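PDB 5UAM: ulvan Lyase-PL25 from Pseudoalteromonas sp. PLSV, which cleaves ulvan, the sulfated cell-wall polysaccharide of green seaweeds, as a beta-propeller enzyme of polysaccharide lyase family 25. Local coordinates for residues Thr53-Gln58 / Gln427-Glu432; Tyr69-Gly74 / Asp421-Ala426; Val142-Tyr147 / Gln151-Asn156; Met441-Val444 / Ala449-Arg452. All coordinates share one frame; numbering follows the deposited sequence.

Contact 1 (Thr53-Gln58 / Gln427-Glu432); sequences TYVSYQ and QMLVAE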
loop_
_atom_site.group_PDB
_atom_site.type_symbol
_atom_site.label_atom_id
_atom_site.label_comp_id
_atom_site.label_asym_id
_atom_site.label_seq_id
_atom_site.Cartn_x
_atom_site.Cartn_y
_atom_site.Cartn_z
ATOM N N THR A 53 3.117 3.321 19.124
ATOM C CA THR A 53 3.066 2.886 17.731
ATOM C C THR A 53 2.075 1.736 17.611
ATOM O O THR A 53 2.247 0.695 18.250
ATOM C CB THR A 53 4.437 2.496 17.177
ATOM O OG1 THR A 53 5.323 3.608 17.277
ATOM C CG2 THR A 53 4.349 2.114 15.698
ATOM N N TYR A 54 1.032 1.948 16.816
ATOM C CA TYR A 54 0.029 0.948 16.513
ATOM C C TYR A 54 0.404 0.264 15.215
ATOM O O TYR A 54 0.802 0.926 14.263
ATOM C CB TYR A 54 -1.341 1.609 16.360
ATOM C CG TYR A 54 -1.751 2.385 17.590
ATOM C CD1 TYR A 54 -1.420 3.729 17.721
ATOM C CD2 TYR A 54 -2.435 1.774 18.635
ATOM C CE1 TYR A 54 -1.787 4.457 18.855
ATOM C CE2 TYR A 54 -2.796 2.485 19.776
ATOM C CZ TYR A 54 -2.464 3.822 19.879
ATOM O OH TYR A 54 -2.794 4.543 20.995
ATOM N N VAL A 55 0.263 -1.056 15.171
ATOM C CA VAL A 55 0.684 -1.845 14.019
ATOM C C VAL A 55 -0.400 -2.856 13.676
ATOM O O VAL A 55 -1.045 -3.416 14.573
ATOM C CB VAL A 55 2.028 -2.547 14.286
ATOM C CG1 VAL A 55 3.123 -1.492 14.572
ATOM C CG2 VAL A 55 1.931 -3.541 15.441
ATOM N N SER A 56 -0.614 -3.076 12.378
ATOM C CA SER A 56 -1.596 -4.054 11.924
ATOM C C SER A 56 -1.047 -4.881 10.767
ATOM O O SER A 56 -0.233 -4.418 9.961
ATOM C CB SER A 56 -2.920 -3.401 11.532
ATOM O OG SER A 56 -2.815 -2.667 10.323
ATOM N N TYR A 57 -1.516 -6.123 10.692
ATOM C CA TYR A 57 -1.033 -7.076 9.696
ATOM C C TYR A 57 -2.083 -8.180 9.554
ATOM O O TYR A 57 -3.017 -8.292 10.348
ATOM C CB TYR A 57 0.344 -7.670 10.096
ATOM C CG TYR A 57 0.240 -8.477 11.363
ATOM C CD1 TYR A 57 0.217 -7.859 12.613
ATOM C CD2 TYR A 57 0.088 -9.860 11.317
ATOM C CE1 TYR A 57 0.033 -8.599 13.767
ATOM C CE2 TYR A 57 -0.084 -10.616 12.480
ATOM C CZ TYR A 57 -0.115 -9.969 13.700
ATOM O OH TYR A 57 -0.279 -10.709 14.855
ATOM N N GLN A 58 -1.902 -9.017 8.534
ATOM C CA GLN A 58 -2.818 -10.116 8.253
ATOM C C GLN A 58 -2.370 -11.387 8.976
ATOM O O GLN A 58 -1.263 -11.888 8.759
ATOM C CB GLN A 58 -2.821 -10.328 6.747
ATOM C CG GLN A 58 -3.666 -11.449 6.268
ATOM C CD GLN A 58 -3.517 -11.599 4.786
ATOM O OE1 GLN A 58 -4.164 -10.902 4.014
ATOM N NE2 GLN A 58 -2.625 -12.473 4.368
ATOM N N GLN A 427 9.686 2.689 12.226
ATOM C CA GLN A 427 9.419 3.269 10.919
ATOM C C GLN A 427 8.714 2.344 9.940
ATOM O O GLN A 427 8.045 2.832 9.042
ATOM C CB GLN A 427 10.732 3.727 10.290
ATOM C CG GLN A 427 11.400 4.800 11.105
ATOM C CD GLN A 427 12.486 5.488 10.363
ATOM O OE1 GLN A 427 12.270 6.075 9.288
ATOM N NE2 GLN A 427 13.667 5.457 10.927
ATOM N N MET A 428 8.879 1.031 10.048
ATOM C CA MET A 428 8.348 0.133 9.033
ATOM C C MET A 428 8.049 -1.205 9.677
ATOM O O MET A 428 8.744 -1.623 10.606
ATOM C CB MET A 428 9.348 -0.012 7.869
ATOM C CG MET A 428 8.875 -0.886 6.723
ATOM S SD MET A 428 10.071 -0.978 5.360
ATOM C CE MET A 428 9.719 0.535 4.457
ATOM N N LEU A 429 7.035 -1.875 9.146
ATOM C CA LEU A 429 6.700 -3.249 9.515
ATOM C C LEU A 429 7.260 -4.221 8.489
ATOM O O LEU A 429 7.318 -3.918 7.286
ATOM C CB LEU A 429 5.187 -3.400 9.612
ATOM C CG LEU A 429 4.604 -2.696 10.820
ATOM C CD1 LEU A 429 3.147 -2.374 10.646
ATOM C CD2 LEU A 429 4.790 -3.561 12.060
ATOM N N VAL A 430 7.686 -5.396 8.970
ATOM C CA VAL A 430 8.336 -6.396 8.136
ATOM C C VAL A 430 7.773 -7.754 8.517
ATOM O O VAL A 430 7.589 -8.042 9.706
ATOM C CB VAL A 430 9.863 -6.426 8.376
ATOM C CG1 VAL A 430 10.562 -7.241 7.280
ATOM C CG2 VAL A 430 10.435 -5.039 8.461
ATOM N N ALA A 431 7.523 -8.595 7.522
ATOM C CA ALA A 431 7.099 -9.981 7.725
ATOM C C ALA A 431 8.143 -10.915 7.144
ATOM O O ALA A 431 8.526 -10.788 5.980
ATOM C CB ALA A 431 5.744 -10.218 7.048
ATOM N N GLU A 432 8.596 -11.864 7.955
ATOM C CA GLU A 432 9.647 -12.807 7.567
ATOM C C GLU A 432 8.968 -14.039 6.976
ATOM O O GLU A 432 8.632 -15.000 7.676
ATOM C CB GLU A 432 10.492 -13.167 8.790
ATOM C CG GLU A 432 11.604 -14.169 8.560
ATOM C CD GLU A 432 12.238 -14.614 9.850
ATOM O OE1 GLU A 432 11.658 -14.356 10.929
ATOM O OE2 GLU A 432 13.317 -15.208 9.794
#

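Contact 2 (Tyr69-Gly74 / Asp421-Ala426); sequences YNHQTG and DAIPDA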
loop_
_atom_site.group_PDB
_atom_site.type_symbol
_atom_site.label_atom_id
_atom_site.label_comp_id
_atom_site.label_asym_id
_atom_site.label_seq_id
_atom_site.Cartn_x
_atom_site.Cartn_y
_atom_site.Cartn_z
ATOM N N TYR A 69 2.899 -0.693 20.657
ATOM C CA TYR A 69 4.112 -0.563 21.453
ATOM C C TYR A 69 4.141 0.812 22.099
ATOM O O TYR A 69 4.024 1.828 21.406
ATOM C CB TYR A 69 5.356 -0.763 20.593
ATOM C CG TYR A 69 6.642 -0.720 21.388
ATOM C CD1 TYR A 69 6.950 -1.712 22.298
ATOM C CD2 TYR A 69 7.526 0.338 21.262
ATOM C CE1 TYR A 69 8.118 -1.674 23.030
ATOM C CE2 TYR A 69 8.701 0.384 21.984
ATOM C CZ TYR A 69 8.993 -0.628 22.861
ATOM O OH TYR A 69 10.160 -0.620 23.605
ATOM N N ASN A 70 4.314 0.837 23.408
ATOM C CA ASN A 70 4.453 2.072 24.175
ATOM C C ASN A 70 5.944 2.337 24.333
ATOM O O ASN A 70 6.646 1.591 25.025
ATOM C CB ASN A 70 3.786 1.890 25.536
ATOM C CG ASN A 70 3.818 3.136 26.379
ATOM O OD1 ASN A 70 4.828 3.834 26.447
ATOM N ND2 ASN A 70 2.697 3.433 27.024
ATOM N N HIS A 71 6.425 3.395 23.681
ATOM C CA HIS A 71 7.860 3.665 23.670
ATOM C C HIS A 71 8.382 4.115 25.025
ATOM O O HIS A 71 9.571 3.919 25.309
ATOM C CB HIS A 71 8.178 4.691 22.581
ATOM C CG HIS A 71 7.961 4.166 21.194
ATOM N ND1 HIS A 71 8.988 3.650 20.434
ATOM C CD2 HIS A 71 6.837 4.025 20.451
ATOM C CE1 HIS A 71 8.511 3.247 19.267
ATOM N NE2 HIS A 71 7.207 3.459 19.255
ATOM N N GLN A 72 7.543 4.733 25.860
ATOM C CA GLN A 72 8.008 5.185 27.168
ATOM C C GLN A 72 8.143 4.035 28.156
ATOM O O GLN A 72 9.100 3.997 28.931
ATOM C CB GLN A 72 7.068 6.254 27.734
ATOM C CG GLN A 72 7.513 6.810 29.101
ATOM C CD GLN A 72 6.623 7.932 29.618
ATOM O OE1 GLN A 72 5.569 8.225 29.045
ATOM N NE2 GLN A 72 7.047 8.569 30.710
ATOM N N THR A 73 7.194 3.093 28.150
ATOM C CA THR A 73 7.222 2.004 29.118
ATOM C C THR A 73 7.884 0.752 28.568
ATOM O O THR A 73 8.243 -0.133 29.352
ATOM C CB THR A 73 5.795 1.638 29.544
ATOM O OG1 THR A 73 5.088 1.130 28.412
ATOM C CG2 THR A 73 5.048 2.862 30.098
ATOM N N GLY A 74 8.052 0.654 27.255
ATOM C CA GLY A 74 8.597 -0.537 26.650
ATOM C C GLY A 74 7.628 -1.687 26.541
ATOM O O GLY A 74 8.067 -2.810 26.272
ATOM N N ASP A 421 3.538 9.241 10.724
ATOM C CA ASP A 421 4.103 10.008 11.824
ATOM C C ASP A 421 5.148 9.211 12.602
ATOM O O ASP A 421 5.347 9.424 13.806
ATOM C CB ASP A 421 3.014 10.560 12.734
ATOM C CG ASP A 421 2.137 11.567 12.024
ATOM O OD1 ASP A 421 2.657 12.365 11.195
ATOM O OD2 ASP A 421 0.914 11.592 12.276
ATOM N N ALA A 422 5.857 8.325 11.907
ATOM C CA ALA A 422 6.837 7.475 12.563
ATOM C C ALA A 422 7.897 8.291 13.290
ATOM O O ALA A 422 8.299 9.380 12.860
ATOM C CB ALA A 422 7.539 6.622 11.525
ATOM N N ILE A 423 8.363 7.726 14.397
ATOM C CA ILE A 423 9.559 8.196 15.093
ATOM C C ILE A 423 10.711 7.278 14.690
ATOM O O ILE A 423 10.482 6.175 14.159
ATOM C CB ILE A 423 9.343 8.260 16.614
ATOM C CG1 ILE A 423 8.956 6.888 17.197
ATOM C CG2 ILE A 423 8.286 9.300 16.931
ATOM C CD1 ILE A 423 9.010 6.850 18.709
ATOM N N PRO A 424 11.957 7.689 14.932
ATOM C CA PRO A 424 13.092 6.930 14.381
ATOM C C PRO A 424 13.122 5.473 14.795
ATOM O O PRO A 424 13.545 4.629 13.992
ATOM C CB PRO A 424 14.306 7.710 14.887
ATOM C CG PRO A 424 13.816 9.124 15.014
ATOM C CD PRO A 424 12.370 8.995 15.465
ATOM N N ASP A 425 12.661 5.135 16.001
ATOM C CA ASP A 425 12.733 3.746 16.448
ATOM C C ASP A 425 11.709 2.822 15.797
ATOM O O ASP A 425 11.857 1.597 15.905
ATOM C CB ASP A 425 12.542 3.662 17.967
ATOM C CG ASP A 425 13.786 4.064 18.744
ATOM O OD1 ASP A 425 14.845 4.299 18.114
ATOM O OD2 ASP A 425 13.697 4.137 19.996
ATOM N N ALA A 426 10.704 3.347 15.088
ATOM C CA ALA A 426 9.614 2.489 14.629
ATOM C C ALA A 426 9.060 3.073 13.325
ATOM O O ALA A 426 8.071 3.808 13.315
ATOM C CB ALA A 426 8.548 2.397 15.711
HETATM O O HOH W 1 11.575 3.189 21.373
#

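Contact 3 (Val142-Tyr147 / Gln151-Asn156); sequences VSKRPY and QWEDLN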
loop_
_atom_site.group_PDB
_atom_site.type_symbol
_atom_site.label_atom_id
_atom_site.label_comp_id
_atom_site.label_asym_id
_atom_site.label_seq_id
_atom_site.Cartn_x
_atom_site.Cartn_y
_atom_site.Cartn_z
ATOM N N VAL A 142 -14.125 -0.875 13.931
ATOM C CA VAL A 142 -13.691 0.260 14.741
ATOM C C VAL A 142 -13.527 -0.197 16.183
ATOM O O VAL A 142 -14.262 -1.058 16.676
ATOM C CB VAL A 142 -14.677 1.446 14.632
ATOM C CG1 VAL A 142 -15.998 1.109 15.256
ATOM C CG2 VAL A 142 -14.068 2.705 15.259
ATOM N N SER A 143 -12.554 0.389 16.869
ATOM C CA SER A 143 -12.381 0.046 18.275
ATOM C C SER A 143 -13.606 0.477 19.075
ATOM O O SER A 143 -14.253 1.480 18.763
ATOM C CB SER A 143 -11.102 0.672 18.834
ATOM O OG SER A 143 -11.142 2.086 18.858
ATOM N N LYS A 144 -13.948 -0.311 20.106
ATOM C CA LYS A 144 -15.115 0.023 20.923
ATOM C C LYS A 144 -14.863 1.245 21.786
ATOM O O LYS A 144 -15.812 1.967 22.133
ATOM C CB LYS A 144 -15.501 -1.158 21.795
ATOM C CG LYS A 144 -16.103 -2.266 20.992
ATOM C CD LYS A 144 -16.795 -3.259 21.883
ATOM C CE LYS A 144 -17.535 -4.289 21.056
ATOM N NZ LYS A 144 -18.325 -5.201 21.940
ATOM N N ARG A 145 -13.605 1.492 22.143
ATOM C CA ARG A 145 -13.222 2.615 22.981
ATOM C C ARG A 145 -12.038 3.324 22.344
ATOM O O ARG A 145 -11.239 2.699 21.641
ATOM C CB ARG A 145 -12.821 2.141 24.392
ATOM C CG ARG A 145 -13.961 1.485 25.148
ATOM C CD ARG A 145 -13.499 0.985 26.519
ATOM N NE ARG A 145 -12.990 2.053 27.367
ATOM N N PRO A 146 -11.875 4.623 22.602
ATOM C CA PRO A 146 -10.713 5.333 22.050
ATOM C C PRO A 146 -9.416 4.770 22.612
ATOM O O PRO A 146 -9.331 4.438 23.795
ATOM C CB PRO A 146 -10.941 6.781 22.504
ATOM C CG PRO A 146 -12.400 6.882 22.721
ATOM C CD PRO A 146 -12.799 5.544 23.275
ATOM N N TYR A 147 -8.422 4.642 21.728
ATOM C CA TYR A 147 -7.051 4.266 22.083
ATOM C C TYR A 147 -6.937 2.886 22.710
ATOM O O TYR A 147 -5.948 2.594 23.380
ATOM C CB TYR A 147 -6.379 5.345 22.944
ATOM C CG TYR A 147 -6.328 6.638 22.188
ATOM C CD1 TYR A 147 -5.545 6.738 21.058
ATOM C CD2 TYR A 147 -7.105 7.726 22.560
ATOM C CE1 TYR A 147 -5.511 7.878 20.307
ATOM C CE2 TYR A 147 -7.084 8.901 21.805
ATOM C CZ TYR A 147 -6.280 8.955 20.675
ATOM O OH TYR A 147 -6.208 10.081 19.894
ATOM N N GLN A 151 -10.776 -4.417 21.830
ATOM C CA GLN A 151 -12.169 -4.762 21.559
ATOM C C GLN A 151 -12.670 -3.974 20.361
ATOM O O GLN A 151 -12.387 -2.778 20.235
ATOM C CB GLN A 151 -13.081 -4.455 22.762
ATOM C CG GLN A 151 -12.723 -5.137 24.049
ATOM C CD GLN A 151 -13.657 -4.691 25.181
ATOM O OE1 GLN A 151 -14.814 -4.334 24.939
ATOM N NE2 GLN A 151 -13.148 -4.668 26.407
ATOM N N TRP A 152 -13.433 -4.653 19.498
ATOM C CA TRP A 152 -13.780 -4.158 18.173
ATOM C C TRP A 152 -15.260 -4.357 17.879
ATOM O O TRP A 152 -15.904 -5.275 18.399
ATOM C CB TRP A 152 -12.935 -4.911 17.114
ATOM C CG TRP A 152 -11.508 -4.578 17.341
ATOM C CD1 TRP A 152 -10.649 -5.178 18.224
ATOM C CD2 TRP A 152 -10.805 -3.499 16.760
ATOM N NE1 TRP A 152 -9.435 -4.528 18.200
ATOM C CE2 TRP A 152 -9.513 -3.488 17.312
ATOM C CE3 TRP A 152 -11.130 -2.542 15.796
ATOM C CZ2 TRP A 152 -8.568 -2.531 16.958
ATOM C CZ3 TRP A 152 -10.180 -1.605 15.436
ATOM C CH2 TRP A 152 -8.910 -1.610 16.025
ATOM N N GLU A 153 -15.791 -3.496 17.024
ATOM C CA GLU A 153 -17.127 -3.681 16.493
ATOM C C GLU A 153 -17.110 -3.434 14.994
ATOM O O GLU A 153 -16.303 -2.659 14.465
ATOM C CB GLU A 153 -18.160 -2.785 17.183
ATOM C CG GLU A 153 -17.926 -1.311 16.981
ATOM C CD GLU A 153 -18.883 -0.440 17.799
ATOM O OE1 GLU A 153 -19.619 -0.997 18.645
ATOM O OE2 GLU A 153 -18.896 0.796 17.589
ATOM N N ASP A 154 -18.017 -4.119 14.319
ATOM C CA ASP A 154 -18.165 -3.988 12.888
ATOM C C ASP A 154 -18.967 -2.739 12.544
ATOM O O ASP A 154 -20.015 -2.465 13.147
ATOM C CB ASP A 154 -18.891 -5.221 12.349
ATOM C CG ASP A 154 -18.174 -6.510 12.689
ATOM O OD1 ASP A 154 -16.933 -6.539 12.564
ATOM O OD2 ASP A 154 -18.836 -7.492 13.109
ATOM N N LEU A 155 -18.530 -1.990 11.542
ATOM C CA LEU A 155 -19.402 -0.967 10.963
ATOM C C LEU A 155 -19.877 -1.333 9.571
ATOM O O LEU A 155 -21.032 -1.099 9.226
ATOM C CB LEU A 155 -18.687 0.388 10.889
ATOM C CG LEU A 155 -18.180 0.952 12.212
ATOM C CD1 LEU A 155 -17.631 2.355 12.007
ATOM C CD2 LEU A 155 -19.294 0.965 13.260
ATOM N N ASN A 156 -19.032 -2.014 8.840
ATOM C CA ASN A 156 -19.135 -2.259 7.419
ATOM C C ASN A 156 -20.073 -1.284 6.726
ATOM O O ASN A 156 -21.138 -1.673 6.238
ATOM C CB ASN A 156 -19.581 -3.705 7.271
ATOM C CG ASN A 156 -18.658 -4.647 8.020
ATOM O OD1 ASN A 156 -17.471 -4.343 8.182
ATOM N ND2 ASN A 156 -19.189 -5.779 8.496
HETATM O O HOH W 2 -16.822 2.530 18.573
HETATM O O HOH W 3 -16.516 -6.084 24.061
HETATM O O HOH W 4 -11.605 -0.935 22.187
#

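Contact 4 (Met441-Val444 / Ala449-Arg452); sequences MYLV and AVTR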
loop_
_atom_site.group_PDB
_atom_site.type_symbol
_atom_site.label_atom_id
_atom_site.label_comp_id
_atom_site.label_asym_id
_atom_site.label_seq_id
_atom_site.Cartn_x
_atom_site.Cartn_y
_atom_site.Cartn_z
ATOM N N MET A 441 6.578 -11.275 12.689
ATOM C CA MET A 441 6.301 -9.879 12.374
ATOM C C MET A 441 7.238 -8.991 13.178
ATOM O O MET A 441 7.390 -9.176 14.399
ATOM C CB MET A 441 4.864 -9.559 12.749
ATOM C CG MET A 441 3.813 -10.448 12.118
ATOM S SD MET A 441 3.864 -10.443 10.312
ATOM C CE MET A 441 3.688 -8.681 9.982
ATOM N N TYR A 442 7.829 -8.009 12.512
ATOM C CA TYR A 442 8.836 -7.150 13.105
ATOM C C TYR A 442 8.489 -5.687 12.889
ATOM O O TYR A 442 8.059 -5.298 11.805
ATOM C CB TYR A 442 10.210 -7.385 12.496
ATOM C CG TYR A 442 10.748 -8.806 12.601
ATOM C CD1 TYR A 442 10.217 -9.832 11.836
ATOM C CD2 TYR A 442 11.792 -9.113 13.467
ATOM C CE1 TYR A 442 10.731 -11.133 11.917
ATOM C CE2 TYR A 442 12.311 -10.410 13.549
ATOM C CZ TYR A 442 11.759 -11.416 12.784
ATOM O OH TYR A 442 12.266 -12.695 12.883
ATOM N N LEU A 443 8.753 -4.874 13.900
ATOM C CA LEU A 443 8.681 -3.417 13.792
ATOM C C LEU A 443 10.113 -2.907 13.840
ATOM O O LEU A 443 10.831 -3.155 14.817
ATOM C CB LEU A 443 7.862 -2.852 14.953
ATOM C CG LEU A 443 7.789 -1.332 15.114
ATOM C CD1 LEU A 443 7.172 -0.712 13.873
ATOM C CD2 LEU A 443 7.022 -0.956 16.371
ATOM N N VAL A 444 10.553 -2.215 12.789
ATOM C CA VAL A 444 11.947 -1.813 12.672
ATOM C C VAL A 444 12.078 -0.303 12.589
ATOM O O VAL A 444 11.183 0.403 12.109
ATOM C CB VAL A 444 12.702 -2.464 11.496
ATOM C CG1 VAL A 444 12.663 -3.973 11.617
ATOM C CG2 VAL A 444 12.143 -2.007 10.155
ATOM N N ALA A 449 15.215 -3.917 15.071
ATOM C CA ALA A 449 13.873 -4.237 15.507
ATOM C C ALA A 449 13.606 -3.721 16.911
ATOM O O ALA A 449 14.499 -3.658 17.768
ATOM C CB ALA A 449 13.683 -5.757 15.489
ATOM N N VAL A 450 12.339 -3.376 17.138
ATOM C CA VAL A 450 11.825 -3.080 18.471
ATOM C C VAL A 450 11.505 -4.420 19.119
ATOM O O VAL A 450 10.563 -5.100 18.711
ATOM C CB VAL A 450 10.569 -2.210 18.398
ATOM C CG1 VAL A 450 10.030 -1.942 19.803
ATOM C CG2 VAL A 450 10.838 -0.911 17.676
ATOM N N THR A 451 12.277 -4.795 20.126
ATOM C CA THR A 451 12.171 -6.139 20.676
ATOM C C THR A 451 10.967 -6.289 21.601
ATOM O O THR A 451 10.363 -5.313 22.071
ATOM C CB THR A 451 13.445 -6.541 21.415
ATOM O OG1 THR A 451 13.656 -5.712 22.565
ATOM C CG2 THR A 451 14.679 -6.438 20.490
ATOM N N ARG A 452 10.618 -7.550 21.840
ATOM C CA ARG A 452 9.538 -7.916 22.746
ATOM C C ARG A 452 9.991 -9.067 23.639
ATOM O O ARG A 452 10.728 -9.952 23.202
ATOM C CB ARG A 452 8.308 -8.363 21.967
ATOM C CG ARG A 452 7.123 -8.714 22.858
ATOM C CD ARG A 452 5.813 -8.873 22.071
ATOM N NE ARG A 452 4.684 -8.897 23.006
ATOM C CZ ARG A 452 3.400 -8.874 22.646
ATOM N NH1 ARG A 452 3.061 -8.901 21.367
ATOM N NH2 ARG A 452 2.465 -8.807 23.568
HETATM O O HOH W 5 9.403 -6.080 16.429
#

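Contact 1 (Thr53-Gln58 / Gln427-Glu432)
Leu-429 and Val-55 meet through their methyl groups where two sheets of the beta-propeller pack face to face. Leu-429 has the larger buried share, then Val-55, with Ser-56 a minor third, in an interface of 117 Å² that no hydrogen bond spans. The nearest alpha carbons, CA of Val-55 and CA of Leu-429, are 7.6 Å apart, too far for strand pairing; the space is taken up by side chains. Leu-429 puts both branches to use. CD2 of Leu-429 lies 3.7 Å from Val-55 CG1. Its CD1 approaches Val-55 CB and also comes within 4.0 Å of the Ser-56 carbonyl O. The two side chains cross obliquely. In Val-55, CG1 is anti to the carbonyl carbon (chi1 -60°), which places this methyl beside CD2. Ser-56 joins in through its backbone; its hydroxyl OG turns to the carbonyl of Ala-45. With Leu-429 cut back to an alanine, a gap is likely to open in front of Val-55, since the two methyls that touch it would be gone. Strand 52-58 is paired on its two sides with strands 46-49 and 64-70. Behind Leu-429, strand 428-433 lies between strands 439-444 and 412-415, and Gln-427 and Met-428 both face Val-444 of strand 439-444, a classic beta bulge.

Contact 2 (Tyr69-Gly74 / Asp421-Ala426)
His-71 and Asp-425 are the closest backbone positions, their CA atoms 8.7 Å apart, so the loop after strand 64-70 of this beta-propeller meets the loop between strands 412-415 and 428-433, of a neighbouring sheet, without pairing. The loop at 421-426 makes a type I beta turn from Ile-423 to Ala-426, closed by Ala-426 N donating to Ile-423 O. On the other side, strand 64-70 ends in an Asx motif: Asn-70 OD1 accepts from Thr-73 N at 3.0 Å, with the donor above the carbonyl plane, and this holds the chain curled just after His-71. The imidazole carries the contact. Ile-423 CD1 sits over one face in a CH-pi contact, 3.6 Å from the ring centroid and only 9° off the normal, and the opposite face rests on Tyr-69 CD2, so the ring is clamped between an aliphatic tip and an aromatic edge. Ile-423 reaches it with CG1 between the backbone N and the carbonyl carbon (chi1 59°). Ala-426 CB takes a different approach, lying near the ring plane at 3.7 Å from CE1. Rotation of the ring is probably fixed by its two nitrogens, since NE2 bonds to Thr-53 OG1 on the adjacent strand 52-58. The other nitrogen, ND1, is 2.8 Å from a water near the ring plane, and that water donates to Asp-425 OD2 at 2.7 Å.

Contact 3 (Val142-Tyr147 / Gln151-Asn156)
Gln-151 O accepts from two donors: Lys-144 N at 2.9 Å, above the carbonyl plane, and a water at 2.8 Å that also accepts from Arg-145 N. The Lys-144 bond lies at the loop end of an antiparallel beta hairpin, whose hydrogen-bonded pair Val-142 and Glu-153 exchanges two straight bonds, N to O in each direction, with N-H...O angles of 164° and 165°. Trp-152 turns its indole back under the partner strand: Ser-143 CA stands over one face toward the rim, and Ser-143 CB lies 4.2 Å from the centroid of the six-membered ring. Its CE3 comes within 3.4 Å of Val-142 C. Without the indole, as with an alanine here, Ser-143 is likely to lose its cover on this side and the Ile-149 carbonyl to be left without its NE1 mate. Val-142 CG1 (chi1 67°) and Glu-153 CG both stand between backbone N and carbonyl carbon, which brings them alongside at 3.5 Å. The extended Lys-144 crosses Gln-151 at about a right angle, and a water links NZ to OE1. Strand 152-154 forms the outer edge of a four-stranded propeller sheet; strand 139-143 pairs inward with strand 112-116, whose Ile-112 and Ile-114 also touch the indole.

Contact 4 (Met441-Val444 / Ala449-Arg452)
Val-450 N donates to Leu-443 O at 2.8 Å, in a nearly straight bond (171° at the hydrogen) directed almost down the carbonyl axis. The same oxygen receives a CA-H...O contact from Ala-449 CA at 3.3 Å, so two neighbouring residues close on one acceptor. The chain leaving strand 439-444 of this beta-propeller sheet thus turns back and is bridged to it once, at Val-444 and Ala-449, without forming a regular strand pair. A water extends the link: it accepts from Leu-443 N at 2.9 Å and donates to Val-450 O, standing in for a direct second bond between the backbones. Apolar side chains border this polar seam. Leu-443 and Val-450 run side by side in the same direction; CG of Leu-443, anti to the backbone N (chi1 174°), is thereby set 4.0 Å from Val-450 CG2. Ala-449 CB lies near the plane of the Tyr-442 ring, at its edge, 4.4 Å from CD2, and Val-444 CG1 reaches Ala-449 CA at 4.1 Å. Further out, Tyr-442 OH is held by Glu-432 OE1, and Arg-452 is fixed by a salt bridge to Asp-456 and by the carbonyls of Phe-29 and Gly-78. Trp-76 of strand 75-81 touches Leu-443, Val-450 and Arg-452. The backbone of Met-441 hydrogen-bonds to those of Phe-29 and Ala-30, joining strand 439-444 to the N-terminal strand 30-33, while strand 428-433 pairs along its other edge.

How the contacts relate
Contacts 1, 2 and 4 cluster where the propeller ring closes, bringing chain-terminal strands together, while contact 3 lies on another sheet about 25 Å, centre to centre, from contact 4, though its Tyr-147 CD1 touches Tyr-54 OH of contact 1 (3.5 Å). Contacts 1 and 2 join the same two blades, the first strand to strand, buried and apolar in its side-chain meeting, the second through connecting loops, partly buried, mixing CH-pi contact with a water bridge. Thr-53 OG1 to His-71 NE2, 2.7 Å, connects them. Contact 4 is buried and shares a sheet with contact 1, Gln-427 N lying 2.7 Å from Val-444 O. Contacts 3 and 4 rely on local backbone bonding, contact 3 partly exposed and richest in waters.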